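PDB 6GMM: adhesin LabA from Helicobacter pylori, which probably helps the bacterium attach to the gastric mucosa as a lectin-like adhesin specific for LacdiNAc sugars. Local coordinates for residues I141-S147 with N345-A349. Residues are numbered along the deposited sequence; the frame is centred on the assembly and turned at random.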
ATOM      1  N   ILE A 141     -16.793 -11.357  -1.568  1.00 19.05           N
ATOM      2  CA  ILE A 141     -16.397 -10.182  -0.799  1.00 17.84           C
ATOM      3  C   ILE A 141     -17.374  -9.960   0.344  1.00 19.39           C
ATOM      4  O   ILE A 141     -16.945  -9.842   1.486  1.00 18.44           O
ATOM      5  CB  ILE A 141     -16.244  -8.915  -1.683  1.00 19.40           C
ATOM      6  CG1 ILE A 141     -15.083  -9.105  -2.693  1.00 19.61           C
ATOM      7  CG2 ILE A 141     -16.013  -7.669  -0.792  1.00 18.07           C
ATOM      8  CD1 ILE A 141     -14.940  -8.051  -3.750  1.00 20.99           C
ATOM      9  N   GLN A 142     -18.685  -9.934   0.040  1.00 18.52           N
ATOM     10  CA  GLN A 142     -19.726  -9.721   1.039  1.00 19.54           C
ATOM     11  C   GLN A 142     -19.719 -10.794   2.123  1.00 26.15           C
ATOM     12  O   GLN A 142     -19.775 -10.431   3.295  1.00 24.72           O
ATOM     13  CB  GLN A 142     -21.109  -9.561   0.380  1.00 21.27           C
ATOM     14  CG  GLN A 142     -21.313  -8.149  -0.166  1.00 34.64           C
ATOM     15  CD  GLN A 142     -21.507  -7.066   0.889  1.00 49.53           C
ATOM     16  OE1 GLN A 142     -21.364  -7.251   2.106  1.00 45.63           O
ATOM     17  NE2 GLN A 142     -21.855  -5.895   0.435  1.00 36.79           N
ATOM     18  N   LYS A 143     -19.586 -12.107   1.758  1.00 25.44           N
ATOM     19  CA  LYS A 143     -19.526 -13.188   2.770  1.00 25.77           C
ATOM     20  C   LYS A 143     -18.245 -13.129   3.588  1.00 30.17           C
ATOM     21  O   LYS A 143     -18.264 -13.458   4.774  1.00 31.86           O
ATOM     22  CB  LYS A 143     -19.739 -14.595   2.170  1.00 27.63           C
ATOM     23  CG  LYS A 143     -21.057 -14.776   1.392  1.00 37.64           C
ATOM     24  CD  LYS A 143     -22.317 -14.859   2.265  1.00 47.77           C
ATOM     25  CE  LYS A 143     -23.596 -14.971   1.454  1.00 61.21           C
ATOM     26  NZ  LYS A 143     -23.917 -13.728   0.690  1.00 70.19           N
ATOM     27  N   ALA A 144     -17.131 -12.687   2.981  1.00 24.92           N
ATOM     28  CA  ALA A 144     -15.870 -12.594   3.725  1.00 23.51           C
ATOM     29  C   ALA A 144     -15.916 -11.547   4.829  1.00 27.47           C
ATOM     30  O   ALA A 144     -15.263 -11.731   5.868  1.00 27.09           O
ATOM     31  CB  ALA A 144     -14.736 -12.293   2.788  1.00 23.36           C
ATOM     32  N   PHE A 145     -16.657 -10.445   4.611  1.00 22.60           N
ATOM     33  CA  PHE A 145     -16.789  -9.377   5.610  1.00 22.66           C
ATOM     34  C   PHE A 145     -17.722  -9.821   6.725  1.00 29.61           C
ATOM     35  O   PHE A 145     -17.581  -9.358   7.840  1.00 29.04           O
ATOM     36  CB  PHE A 145     -17.354  -8.094   4.967  1.00 22.90           C
ATOM     37  CG  PHE A 145     -16.319  -7.128   4.447  1.00 23.03           C
ATOM     38  CD1 PHE A 145     -15.723  -7.322   3.204  1.00 23.81           C
ATOM     39  CD2 PHE A 145     -15.997  -5.978   5.160  1.00 23.07           C
ATOM     40  CE1 PHE A 145     -14.817  -6.390   2.693  1.00 22.78           C
ATOM     41  CE2 PHE A 145     -15.124  -5.034   4.627  1.00 24.63           C
ATOM     42  CZ  PHE A 145     -14.512  -5.263   3.415  1.00 21.59           C
ATOM     43  N   GLY A 146     -18.696 -10.674   6.403  1.00 30.30           N
ATOM     44  CA  GLY A 146     -19.672 -11.180   7.369  1.00 32.58           C
ATOM     45  C   GLY A 146     -20.705 -10.156   7.802  1.00 38.67           C
ATOM     46  O   GLY A 146     -20.694  -9.007   7.333  1.00 37.84           O
ATOM     47  N   SER A 147     -21.610 -10.562   8.708  1.00 36.79           N
ATOM     48  CA  SER A 147     -22.688  -9.682   9.176  1.00 38.05           C
ATOM     49  C   SER A 147     -22.164  -8.443   9.908  1.00 43.13           C
ATOM     50  O   SER A 147     -22.704  -7.358   9.720  1.00 44.34           O
ATOM     51  CB  SER A 147     -23.719 -10.453  10.003  1.00 42.03           C
ATOM     52  OG  SER A 147     -23.696 -10.161  11.392  1.00 51.85           O
ATOM     53  N   ASN A 345     -27.752 -11.934   7.370  1.00 64.32           N
ATOM     54  CA  ASN A 345     -27.573 -11.239   6.092  1.00 61.75           C
ATOM     55  C   ASN A 345     -26.187 -10.614   6.063  1.00 61.29           C
ATOM     56  O   ASN A 345     -25.700 -10.131   7.091  1.00 61.63           O
ATOM     57  CB  ASN A 345     -28.635 -10.147   5.898  1.00 63.67           C
ATOM     58  CG  ASN A 345     -30.065 -10.619   6.010  1.00 88.22           C
ATOM     59  OD1 ASN A 345     -30.737 -10.417   7.034  1.00 81.83           O
ATOM     60  ND2 ASN A 345     -30.567 -11.242   4.948  1.00 80.25           N
ATOM     61  N   THR A 346     -25.559 -10.613   4.882  1.00 52.75           N
ATOM     62  CA  THR A 346     -24.221 -10.069   4.702  1.00 50.06           C
ATOM     63  C   THR A 346     -24.269  -8.736   3.944  1.00 49.43           C
ATOM     64  O   THR A 346     -24.342  -8.713   2.713  1.00 46.54           O
ATOM     65  CB  THR A 346     -23.286 -11.121   4.079  1.00 55.32           C
ATOM     66  OG1 THR A 346     -23.862 -11.603   2.860  1.00 53.54           O
ATOM     67  CG2 THR A 346     -23.005 -12.281   5.022  1.00 52.01           C
ATOM     68  N   TRP A 347     -24.258  -7.625   4.704  1.00 45.86           N
ATOM     69  CA  TRP A 347     -24.275  -6.257   4.168  1.00 45.43           C
ATOM     70  C   TRP A 347     -23.140  -5.424   4.752  1.00 46.22           C
ATOM     71  O   TRP A 347     -23.240  -4.198   4.831  1.00 46.09           O
ATOM     72  CB  TRP A 347     -25.611  -5.547   4.463  1.00 45.28           C
ATOM     73  CG  TRP A 347     -26.835  -6.221   3.961  1.00 46.09           C
ATOM     74  CD1 TRP A 347     -27.072  -6.665   2.695  1.00 48.28           C
ATOM     75  CD2 TRP A 347     -28.049  -6.409   4.689  1.00 46.98           C
ATOM     76  NE1 TRP A 347     -28.359  -7.146   2.596  1.00 48.14           N
ATOM     77  CE2 TRP A 347     -28.978  -7.011   3.809  1.00 50.32           C
ATOM     78  CE3 TRP A 347     -28.450  -6.114   6.000  1.00 49.55           C
ATOM     79  CZ2 TRP A 347     -30.278  -7.335   4.202  1.00 50.37           C
ATOM     80  CZ3 TRP A 347     -29.739  -6.441   6.390  1.00 51.95           C
ATOM     81  CH2 TRP A 347     -30.634  -7.049   5.498  1.00 52.21           C
ATOM     82  N   GLY A 348     -22.086  -6.104   5.160  1.00 40.99           N
ATOM     83  CA  GLY A 348     -20.907  -5.518   5.781  1.00 39.65           C
ATOM     84  C   GLY A 348     -19.990  -4.729   4.872  1.00 38.83           C
ATOM     85  O   GLY A 348     -19.280  -3.861   5.361  1.00 38.77           O
ATOM     86  N   ALA A 349     -19.988  -5.007   3.563  1.00 32.71           N
ATOM     87  CA  ALA A 349     -19.068  -4.348   2.629  1.00 31.74           C
ATOM     88  C   ALA A 349     -19.691  -3.345   1.677  1.00 35.47           C
ATOM     89  O   ALA A 349     -20.870  -3.445   1.354  1.00 34.63           O
ATOM     90  CB  ALA A 349     -18.323  -5.404   1.822  1.00 31.83           C
TER
HETATM   91  O   HOH W   1     -21.038  -8.529   4.557  1.00 18.29           O
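The side-chain amide of Gln142 meets the backbone of Ala349 at both ends. Ala349 N donates to Gln142 OE1 over 3.0 Å at 159°, arriving from above the carbonyl plane, while Gln142 NE2 makes a weak, bent bond to Ala349 O (2.8 Å). A turn at chi2 (-72°) swings the amide off the helix toward the loop. Beside it the packing is close: the methyl of Ala349 sits over one face of the Phe145 ring, a CH-pi contact with CB 3.7 Å from the ring centroid, and Ile141 CG2 borders the same methyl more distantly. Leu66 and Asn67 of helix 57-76 also touch Phe145, and Gln74 gives Ala349 O a second donor. The contact ties the C-terminal end of helix 128-145, within the part of the chain related to the SabA extracellular adhesion domain, to the loop between helices 327-330 and 354-366; Gly146, with positive phi, leads the chain out of the helix. A water bridges helix end and loop, accepting from Gly348 N (2.7 Å) and lying within donating distance of Gln142 O and OE1. On a partly exposed but well-packed flank, Lys143 bends at chi2 and chi4 to cross Thr346 at about a right angle, CD against CG2 and NZ bonding OG1 at 3.0 Å. Farther out the contact thins: Ser147 CB merely abuts Asn345 O (3.5 Å), and the Asn345 side chain, exposed and poorly ordered, starts out away from the helix.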